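Local structure of JamJ (Lyngbya majuscula, 5DOZ) at residues V44-N47 / F48-L52; V85-G88 / L89-Q93; Y289-W292 / K293-Q297. The protein is the NADPH-binding enoyl reductase of a polyketide synthase and probably reduces the carbon-carbon double bond of an enoyl intermediate carried on acyl carrier protein. All blocks are in the same frame, centred on the assembly; numbering follows the deposited sequence.

Contact 1. Residues V44-N47 / F48-L52; sequences VPVN and FRDIL. With NDP (NADPH dihydro-nicotinamide-adenine-dinucleotide phosphate), chain E.
Only one half of a capping box forms between Asn-47 and Asp-50: the side chain of Asn-47, the N-cap residue of helix 48-54, makes no capping bond, and of the two bonds of the box only that from Asp-50 to the Asn-47 backbone is present. Asp-50 OD2 accepts Asn-47 N at 2.9 Å, nearly straight (160°), through the anti lone pair, because chi1 of -74° swings the carboxylate back beside its own backbone N. The Asp-50 amide makes merely a weak bond to Asn-47 O. A water ties OD2 to Pro-45 O and Asn-47 ND2, and Asp-50 OD1 is taken by the Gly-77 amide. Asparagine suits its place as both donor and acceptor: ND2 also holds Glu-79, while OD1 receives a second water that accepts from Phe-48 N and donates to NADPH O2N.

Phe-48 turns its ring to the cofactor, with CG anti to the backbone N (chi1 -167°). The ribose hydroxyl O3D lies over one ring face, C3D is 3.6 Å from Phe-48 CG, and phosphate O1A meets the ring edge in plane, 3.3 Å from Phe-48 CD1. An alanine here would probably leave the nicotinamide ribose without its flat apolar wall, opening a gap beside the pyrophosphate. This strand-to-helix joint of the GroES-like domain forms part of the NADPH pocket of a medium-chain dehydrogenase/reductase-type enoyl reductase.

Contact 2. Residues V85-G88 / L89-Q93; sequences VGVG and LGVSQ
The flat group in this contact is the peptide linking Gly-88 to Leu-89, for no aromatic ring takes part, and Val-91 approaches its oxygen end from one side of the peptide plane. Val-91 CG2 stands well out of that plane, 3.5 Å from Gly-88 O, and its CB is almost as close. A type II beta turn running from Gly-88 to Val-91 brings the valine back to this position. No hydrogen bond spans the two segments; what side-chain contact there is between them is apolar.

That touch is chiefly between two valines. Val-87 places CG1 anti to the backbone N (chi1 -176°), which carries this methyl to within 3.7 Å of Val-91 CB; the Val-91 CG1 methyl is slightly farther off, and the two short side chains meet at a slant. Branching at CB suits both, giving bulk close to the backbone where the chain doubles back. Val-91 also touches Pro-117.

Gly-90 fits the third turn position because its positive phi (99°) would press any CB against the carbonyl oxygen of Leu-89. The backbone of Gly-88 and Leu-89 is hydrogen-bonded to Glu-36 and Gly-35 respectively, and Val-85 with Gly-86 forms a classic beta bulge opposite Lys-38. The whole is a surface turn that ends strand 79-87 in the GroES-like domain and leads toward strand 99-103.

Contact 3. Residues Y289-W292 / K293-Q297; sequences YQIW and KKLIQ
Ile-296 lies over one face of the Trp-292 indole, its CB 3.9 Å from the centroid of the five-membered ring in a CH-pi contact 27° off the normal. The broad indole offers this face to a side chain whose branched CB lies close to it. Chi1 of -168° takes the longer branch down past the ring's rim, CG1 coming 3.6 Å from Trp-292 CZ2 and CD1 3.4 Å from Trp-292 NE1. Leu-295 crosses Trp-292 at about a right angle, CB near CE3, and lies alongside Ile-291, where CD1 touches Ile-291 CG2; both are apolar, as suits their buried side.

The backbone that sets these side chains runs through the joint between helix 287-293 and helix 296-300. Here Trp-292 O accepts twice: Ile-296 N arrives at 2.8 Å nearly along the C=O axis, whereas Leu-295 N sits above the carbonyl plane.

On the exposed side, the aliphatic part of Lys-293 runs beside Tyr-289, with CG over the ring face and CD 3.7 Å from Tyr-289 OH; a long lysine can pack this way while keeping its amine at the surface. Farther out, Pro-124 and Ile-135 back the indole, and Phe-140 and Tyr-143 of helix 136-149 receive Ile-291 and Leu-295, respectively.

Contact 1 is buried, contact 3 partly so, and contact 2 lies at the surface, its centre about 27 Å from that of the chain. Contacts 1 and 2 reach neighbouring antiparallel strands of one sheet, 37-45 and 79-87, yet their centres are about 28 Å apart: the former leaves its strand at the cofactor, the latter at a remote turn. Accordingly, contact 1 combines a carboxylate, an amide and waters with a phenyl ring against the cofactor, while contact 2 relies on valines and glycine. Contact 3 belongs to a helical joint, where an indole packs on aliphatic side chains beside backbone bonds; its nearest atoms stay about 7 Å from contact 2 and about 13 Å from contact 1.

Contact 1. Residues V44-N47 / F48-L52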
loop_
_atom_site.group_PDB
_atom_site.type_symbol
_atom_site.label_atom_id
_atom_site.label_comp_id
_atom_site.label_asym_id
_atom_site.label_seq_id
_atom_site.Cartn_x
_atom_site.Cartn_y
_atom_site.Cartn_z
ATOM N N VAL A 44 1.163 13.298 3.186
ATOM C CA VAL A 44 1.433 12.296 2.154
ATOM C C VAL A 44 2.387 11.226 2.672
ATOM O O VAL A 44 3.501 11.532 3.099
ATOM C CB VAL A 44 2.059 12.918 0.882
ATOM C CG1 VAL A 44 2.059 11.913 -0.264
ATOM C CG2 VAL A 44 1.339 14.192 0.469
ATOM N N PRO A 45 1.949 9.959 2.645
ATOM C CA PRO A 45 2.886 8.904 3.007
ATOM C C PRO A 45 3.871 8.600 1.879
ATOM O O PRO A 45 3.531 8.728 0.696
ATOM C CB PRO A 45 1.986 7.701 3.319
ATOM C CG PRO A 45 0.668 8.006 2.703
ATOM C CD PRO A 45 0.549 9.498 2.582
ATOM N N VAL A 46 5.099 8.249 2.251
ATOM C CA VAL A 46 6.085 7.780 1.289
ATOM C C VAL A 46 5.781 6.311 1.029
ATOM O O VAL A 46 5.657 5.518 1.965
ATOM C CB VAL A 46 7.532 7.888 1.820
ATOM C CG1 VAL A 46 8.528 7.726 0.675
ATOM C CG2 VAL A 46 7.757 9.213 2.532
ATOM N N ASN A 47 5.643 5.958 -0.243
ATOM C CA ASN A 47 5.394 4.576 -0.612
ATOM C C ASN A 47 6.668 3.913 -1.114
ATOM O O ASN A 47 7.608 4.588 -1.535
ATOM C CB ASN A 47 4.261 4.483 -1.640
ATOM C CG ASN A 47 2.885 4.415 -0.986
ATOM O OD1 ASN A 47 2.432 3.348 -0.576
ATOM N ND2 ASN A 47 2.216 5.552 -0.891
ATOM N N PHE A 48 6.697 2.588 -1.046
ATOM C CA PHE A 48 7.827 1.801 -1.522
ATOM C C PHE A 48 8.145 2.112 -2.981
ATOM O O PHE A 48 9.313 2.230 -3.356
ATOM C CB PHE A 48 7.511 0.319 -1.353
ATOM C CG PHE A 48 8.692 -0.582 -1.511
ATOM C CD1 PHE A 48 9.449 -0.947 -0.408
ATOM C CD2 PHE A 48 9.030 -1.095 -2.756
ATOM C CE1 PHE A 48 10.535 -1.791 -0.546
ATOM C CE2 PHE A 48 10.117 -1.946 -2.901
ATOM C CZ PHE A 48 10.871 -2.293 -1.795
ATOM N N ARG A 49 7.107 2.249 -3.799
ATOM C CA ARG A 49 7.283 2.581 -5.215
ATOM C C ARG A 49 7.847 3.988 -5.456
ATOM O O ARG A 49 8.464 4.228 -6.497
ATOM C CB ARG A 49 5.971 2.390 -5.987
ATOM C CG ARG A 49 5.841 1.044 -6.682
ATOM C CD ARG A 49 4.485 0.896 -7.366
ATOM N NE ARG A 49 4.309 1.769 -8.532
ATOM C CZ ARG A 49 3.225 1.790 -9.311
ATOM N NH1 ARG A 49 2.188 0.987 -9.060
ATOM N NH2 ARG A 49 3.176 2.619 -10.346
ATOM N N ASP A 50 7.626 4.912 -4.516
ATOM C CA ASP A 50 8.210 6.265 -4.612
ATOM C C ASP A 50 9.736 6.199 -4.602
ATOM O O ASP A 50 10.403 6.901 -5.367
ATOM C CB ASP A 50 7.739 7.177 -3.467
ATOM C CG ASP A 50 6.304 7.647 -3.627
ATOM O OD1 ASP A 50 5.942 8.185 -4.697
ATOM O OD2 ASP A 50 5.534 7.503 -2.653
ATOM N N ILE A 51 10.278 5.356 -3.724
ATOM C CA ILE A 51 11.724 5.172 -3.604
ATOM C C ILE A 51 12.305 4.534 -4.865
ATOM O O ILE A 51 13.322 4.993 -5.379
ATOM C CB ILE A 51 12.077 4.353 -2.344
ATOM C CG1 ILE A 51 11.838 5.205 -1.093
ATOM C CG2 ILE A 51 13.517 3.849 -2.392
ATOM C CD1 ILE A 51 11.934 4.417 0.193
ATOM N N LEU A 52 11.645 3.490 -5.362
ATOM C CA LEU A 52 12.020 2.843 -6.621
ATOM C C LEU A 52 12.146 3.845 -7.763
ATOM O O LEU A 52 13.142 3.831 -8.494
ATOM C CB LEU A 52 11.009 1.751 -6.998
ATOM C CG LEU A 52 10.923 0.496 -6.122
ATOM C CD1 LEU A 52 9.864 -0.460 -6.662
ATOM C CD2 LEU A 52 12.266 -0.212 -6.004
HETATM P PA NDP E . 7.177 -0.980 3.117
HETATM O O1A NDP E . 8.465 -0.311 2.679
HETATM O O2A NDP E . 6.370 -0.402 4.248
HETATM O O5B NDP E . 7.509 -2.499 3.530
HETATM C C5B NDP E . 8.719 -3.143 3.150
HETATM C C4B NDP E . 9.016 -4.182 4.218
HETATM O O4B NDP E . 9.770 -5.250 3.634
HETATM C C3B NDP E . 9.861 -3.638 5.365
HETATM O O3B NDP E . 9.063 -3.212 6.474
HETATM C C2B NDP E . 10.682 -4.829 5.784
HETATM O O2B NDP E . 10.024 -5.455 6.875
HETATM C C1B NDP E . 10.644 -5.797 4.616
HETATM N N9A NDP E . 11.981 -5.980 4.022
HETATM C C8A NDP E . 12.876 -5.015 3.754
HETATM N N7A NDP E . 13.994 -5.546 3.209
HETATM C C5A NDP E . 13.811 -6.878 3.123
HETATM C C6A NDP E . 14.588 -8.042 2.641
HETATM N N6A NDP E . 15.825 -7.881 2.121
HETATM N N1A NDP E . 14.020 -9.271 2.735
HETATM C C2A NDP E . 12.789 -9.456 3.247
HETATM N N3A NDP E . 12.034 -8.439 3.700
HETATM C C4A NDP E . 12.481 -7.157 3.661
HETATM O O3 NDP E . 6.250 -1.204 1.819
HETATM P PN NDP E . 4.670 -1.513 1.803
HETATM O O1N NDP E . 4.283 -2.313 3.010
HETATM O O2N NDP E . 3.938 -0.236 1.496
HETATM O O5D NDP E . 4.517 -2.474 0.518
HETATM C C5D NDP E . 5.231 -3.712 0.411
HETATM C C4D NDP E . 5.379 -4.120 -1.055
HETATM O O4D NDP E . 4.107 -4.157 -1.709
HETATM C C3D NDP E . 6.216 -3.140 -1.852
HETATM O O3D NDP E . 7.011 -3.901 -2.758
HETATM C C2D NDP E . 5.203 -2.299 -2.607
HETATM O O2D NDP E . 5.714 -1.713 -3.814
HETATM C C1D NDP E . 4.089 -3.300 -2.853
HETATM N N1N NDP E . 2.777 -2.664 -2.979
HETATM C C2N NDP E . 1.986 -3.055 -3.988
HETATM C C3N NDP E . 0.637 -2.721 -4.030
HETATM C C7N NDP E . -0.260 -3.381 -5.039
HETATM O O7N NDP E . -1.265 -2.817 -5.440
HETATM N N7N NDP E . 0.062 -4.594 -5.479
HETATM C C4N NDP E . 0.118 -1.593 -3.161
HETATM C C5N NDP E . 1.024 -1.342 -2.043
HETATM C C6N NDP E . 2.337 -1.809 -2.037
HETATM P P2B NDP E . 10.823 -6.396 7.891
HETATM O O1X NDP E . 11.918 -5.518 8.451
HETATM O O2X NDP E . 9.751 -6.768 8.869
HETATM O O3X NDP E . 11.313 -7.546 7.047
HETATM O O HOH W 1 3.181 8.125 -1.675
HETATM O O HOH W 2 4.189 1.461 -0.374
#

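Contact 2. Residues V85-G88 / L89-Q93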
loop_
_atom_site.group_PDB
_atom_site.type_symbol
_atom_site.label_atom_id
_atom_site.label_comp_id
_atom_site.label_asym_id
_atom_site.label_seq_id
_atom_site.Cartn_x
_atom_site.Cartn_y
_atom_site.Cartn_z
ATOM N N VAL A 85 -10.835 22.007 -2.483
ATOM C CA VAL A 85 -10.800 23.455 -2.666
ATOM C C VAL A 85 -11.462 23.876 -3.987
ATOM O O VAL A 85 -11.717 25.059 -4.207
ATOM C CB VAL A 85 -9.347 23.986 -2.566
ATOM C CG1 VAL A 85 -8.543 23.620 -3.804
ATOM C CG2 VAL A 85 -9.318 25.490 -2.334
ATOM N N GLY A 86 -11.744 22.909 -4.861
ATOM C CA GLY A 86 -12.379 23.202 -6.146
ATOM C C GLY A 86 -13.064 22.005 -6.767
ATOM O O GLY A 86 -12.468 20.931 -6.890
ATOM N N VAL A 87 -14.323 22.183 -7.154
ATOM C CA VAL A 87 -15.082 21.106 -7.773
ATOM C C VAL A 87 -15.524 21.523 -9.170
ATOM O O VAL A 87 -16.217 22.523 -9.333
ATOM C CB VAL A 87 -16.325 20.710 -6.939
ATOM C CG1 VAL A 87 -17.028 19.516 -7.572
ATOM C CG2 VAL A 87 -15.939 20.392 -5.499
ATOM N N GLY A 88 -15.127 20.741 -10.170
ATOM C CA GLY A 88 -15.520 20.999 -11.549
ATOM C C GLY A 88 -16.941 20.544 -11.809
ATOM O O GLY A 88 -17.549 19.849 -10.980
ATOM N N LEU A 89 -17.471 20.943 -12.962
ATOM C CA LEU A 89 -18.828 20.592 -13.351
ATOM C C LEU A 89 -18.938 19.104 -13.679
ATOM O O LEU A 89 -17.963 18.483 -14.115
ATOM C CB LEU A 89 -19.272 21.453 -14.537
ATOM C CG LEU A 89 -20.762 21.736 -14.730
ATOM C CD1 LEU A 89 -21.410 22.276 -13.460
ATOM C CD2 LEU A 89 -20.944 22.711 -15.876
ATOM N N GLY A 90 -20.117 18.534 -13.448
ATOM C CA GLY A 90 -20.341 17.109 -13.666
ATOM C C GLY A 90 -20.246 16.300 -12.387
ATOM O O GLY A 90 -20.890 15.254 -12.256
ATOM N N VAL A 91 -19.436 16.783 -11.446
ATOM C CA VAL A 91 -19.234 16.120 -10.156
ATOM C C VAL A 91 -20.353 16.508 -9.196
ATOM O O VAL A 91 -20.594 17.696 -8.957
ATOM C CB VAL A 91 -17.884 16.513 -9.524
ATOM C CG1 VAL A 91 -17.577 15.633 -8.321
ATOM C CG2 VAL A 91 -16.761 16.443 -10.547
ATOM N N SER A 92 -21.021 15.504 -8.635
ATOM C CA SER A 92 -22.166 15.734 -7.755
ATOM C C SER A 92 -21.943 15.302 -6.304
ATOM O O SER A 92 -22.661 15.748 -5.404
ATOM C CB SER A 92 -23.416 15.045 -8.321
ATOM O OG SER A 92 -23.126 13.732 -8.774
ATOM N N GLN A 93 -20.949 14.447 -6.074
ATOM C CA GLN A 93 -20.759 13.853 -4.746
ATOM C C GLN A 93 -19.826 14.638 -3.801
ATOM O O GLN A 93 -19.671 14.257 -2.634
ATOM C CB GLN A 93 -20.332 12.377 -4.858
ATOM C CG GLN A 93 -18.930 12.131 -5.410
ATOM C CD GLN A 93 -18.877 11.952 -6.924
ATOM O OE1 GLN A 93 -19.378 12.778 -7.687
ATOM N NE2 GLN A 93 -18.244 10.868 -7.361
#

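Contact 3. Residues Y289-W292 / K293-Q297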
loop_
_atom_site.group_PDB
_atom_site.type_symbol
_atom_site.label_atom_id
_atom_site.label_comp_id
_atom_site.label_asym_id
_atom_site.label_seq_id
_atom_site.Cartn_x
_atom_site.Cartn_y
_atom_site.Cartn_z
ATOM N N TYR A 289 -14.529 3.111 -4.166
ATOM C CA TYR A 289 -15.823 3.352 -3.527
ATOM C C TYR A 289 -16.331 2.099 -2.806
ATOM O O TYR A 289 -16.693 2.157 -1.629
ATOM C CB TYR A 289 -16.847 3.850 -4.564
ATOM C CG TYR A 289 -18.277 3.953 -4.068
ATOM C CD1 TYR A 289 -18.716 5.081 -3.375
ATOM C CD2 TYR A 289 -19.198 2.935 -4.317
ATOM C CE1 TYR A 289 -20.029 5.187 -2.928
ATOM C CE2 TYR A 289 -20.512 3.029 -3.874
ATOM C CZ TYR A 289 -20.922 4.157 -3.178
ATOM O OH TYR A 289 -22.226 4.260 -2.734
ATOM N N GLN A 290 -16.346 0.970 -3.506
ATOM C CA GLN A 290 -16.860 -0.268 -2.929
ATOM C C GLN A 290 -16.063 -0.732 -1.711
ATOM O O GLN A 290 -16.644 -0.994 -0.657
ATOM C CB GLN A 290 -16.960 -1.380 -3.980
ATOM C CG GLN A 290 -18.267 -1.367 -4.768
ATOM C CD GLN A 290 -19.509 -1.603 -3.909
ATOM O OE1 GLN A 290 -19.450 -2.241 -2.851
ATOM N NE2 GLN A 290 -20.646 -1.091 -4.371
ATOM N N ILE A 291 -14.742 -0.821 -1.848
ATOM C CA ILE A 291 -13.882 -1.235 -0.736
ATOM C C ILE A 291 -14.125 -0.348 0.482
ATOM O O ILE A 291 -14.309 -0.851 1.592
ATOM C CB ILE A 291 -12.382 -1.250 -1.119
ATOM C CG1 ILE A 291 -12.098 -2.383 -2.113
ATOM C CG2 ILE A 291 -11.493 -1.392 0.119
ATOM C CD1 ILE A 291 -10.682 -2.393 -2.655
ATOM N N TRP A 292 -14.159 0.966 0.264
ATOM C CA TRP A 292 -14.309 1.913 1.366
ATOM C C TRP A 292 -15.643 1.775 2.084
ATOM O O TRP A 292 -15.703 1.893 3.306
ATOM C CB TRP A 292 -14.096 3.355 0.898
ATOM C CG TRP A 292 -14.084 4.327 2.032
ATOM C CD1 TRP A 292 -14.906 5.399 2.200
ATOM C CD2 TRP A 292 -13.224 4.293 3.181
ATOM N NE1 TRP A 292 -14.601 6.051 3.371
ATOM C CE2 TRP A 292 -13.575 5.389 3.994
ATOM C CE3 TRP A 292 -12.189 3.441 3.601
ATOM C CZ2 TRP A 292 -12.926 5.662 5.204
ATOM C CZ3 TRP A 292 -11.543 3.712 4.803
ATOM C CH2 TRP A 292 -11.913 4.815 5.588
ATOM N N LYS A 293 -16.706 1.535 1.316
ATOM C CA LYS A 293 -18.028 1.234 1.865
ATOM C C LYS A 293 -17.997 0.025 2.801
ATOM O O LYS A 293 -18.807 -0.076 3.723
ATOM C CB LYS A 293 -19.023 0.962 0.739
ATOM C CG LYS A 293 -19.942 2.124 0.403
ATOM C CD LYS A 293 -21.176 1.634 -0.340
ATOM C CE LYS A 293 -22.078 0.813 0.574
ATOM N NZ LYS A 293 -23.026 -0.049 -0.184
ATOM N N LYS A 294 -17.065 -0.891 2.550
ATOM C CA LYS A 294 -16.943 -2.105 3.349
ATOM C C LYS A 294 -15.928 -1.931 4.475
ATOM O O LYS A 294 -15.704 -2.858 5.254
ATOM C CB LYS A 294 -16.582 -3.312 2.466
ATOM C CG LYS A 294 -17.399 -3.411 1.179
ATOM C CD LYS A 294 -17.814 -4.840 0.861
ATOM C CE LYS A 294 -18.225 -5.009 -0.597
ATOM N NZ LYS A 294 -17.035 -5.132 -1.490
ATOM N N LEU A 295 -15.328 -0.743 4.565
ATOM C CA LEU A 295 -14.286 -0.475 5.562
ATOM C C LEU A 295 -14.581 0.659 6.535
ATOM O O LEU A 295 -14.160 0.589 7.692
ATOM C CB LEU A 295 -12.926 -0.223 4.893
ATOM C CG LEU A 295 -12.071 -1.404 4.420
ATOM C CD1 LEU A 295 -10.756 -0.889 3.848
ATOM C CD2 LEU A 295 -11.800 -2.414 5.526
ATOM N N ILE A 296 -15.283 1.698 6.075
ATOM C CA ILE A 296 -15.461 2.925 6.872
ATOM C C ILE A 296 -16.136 2.689 8.228
ATOM O O ILE A 296 -15.785 3.339 9.213
ATOM C CB ILE A 296 -16.177 4.071 6.094
ATOM C CG1 ILE A 296 -16.069 5.397 6.873
ATOM C CG2 ILE A 296 -17.629 3.712 5.786
ATOM C CD1 ILE A 296 -16.529 6.641 6.135
ATOM N N GLN A 297 -17.089 1.763 8.271
ATOM C CA GLN A 297 -17.838 1.486 9.494
ATOM C C GLN A 297 -16.960 0.836 10.566
ATOM O O GLN A 297 -17.147 1.089 11.749
ATOM C CB GLN A 297 -19.078 0.638 9.195
ATOM C CG GLN A 297 -20.142 1.383 8.395
ATOM C CD GLN A 297 -21.050 0.472 7.582
ATOM O OE1 GLN A 297 -20.877 -0.749 7.553
ATOM N NE2 GLN A 297 -22.027 1.070 6.911
#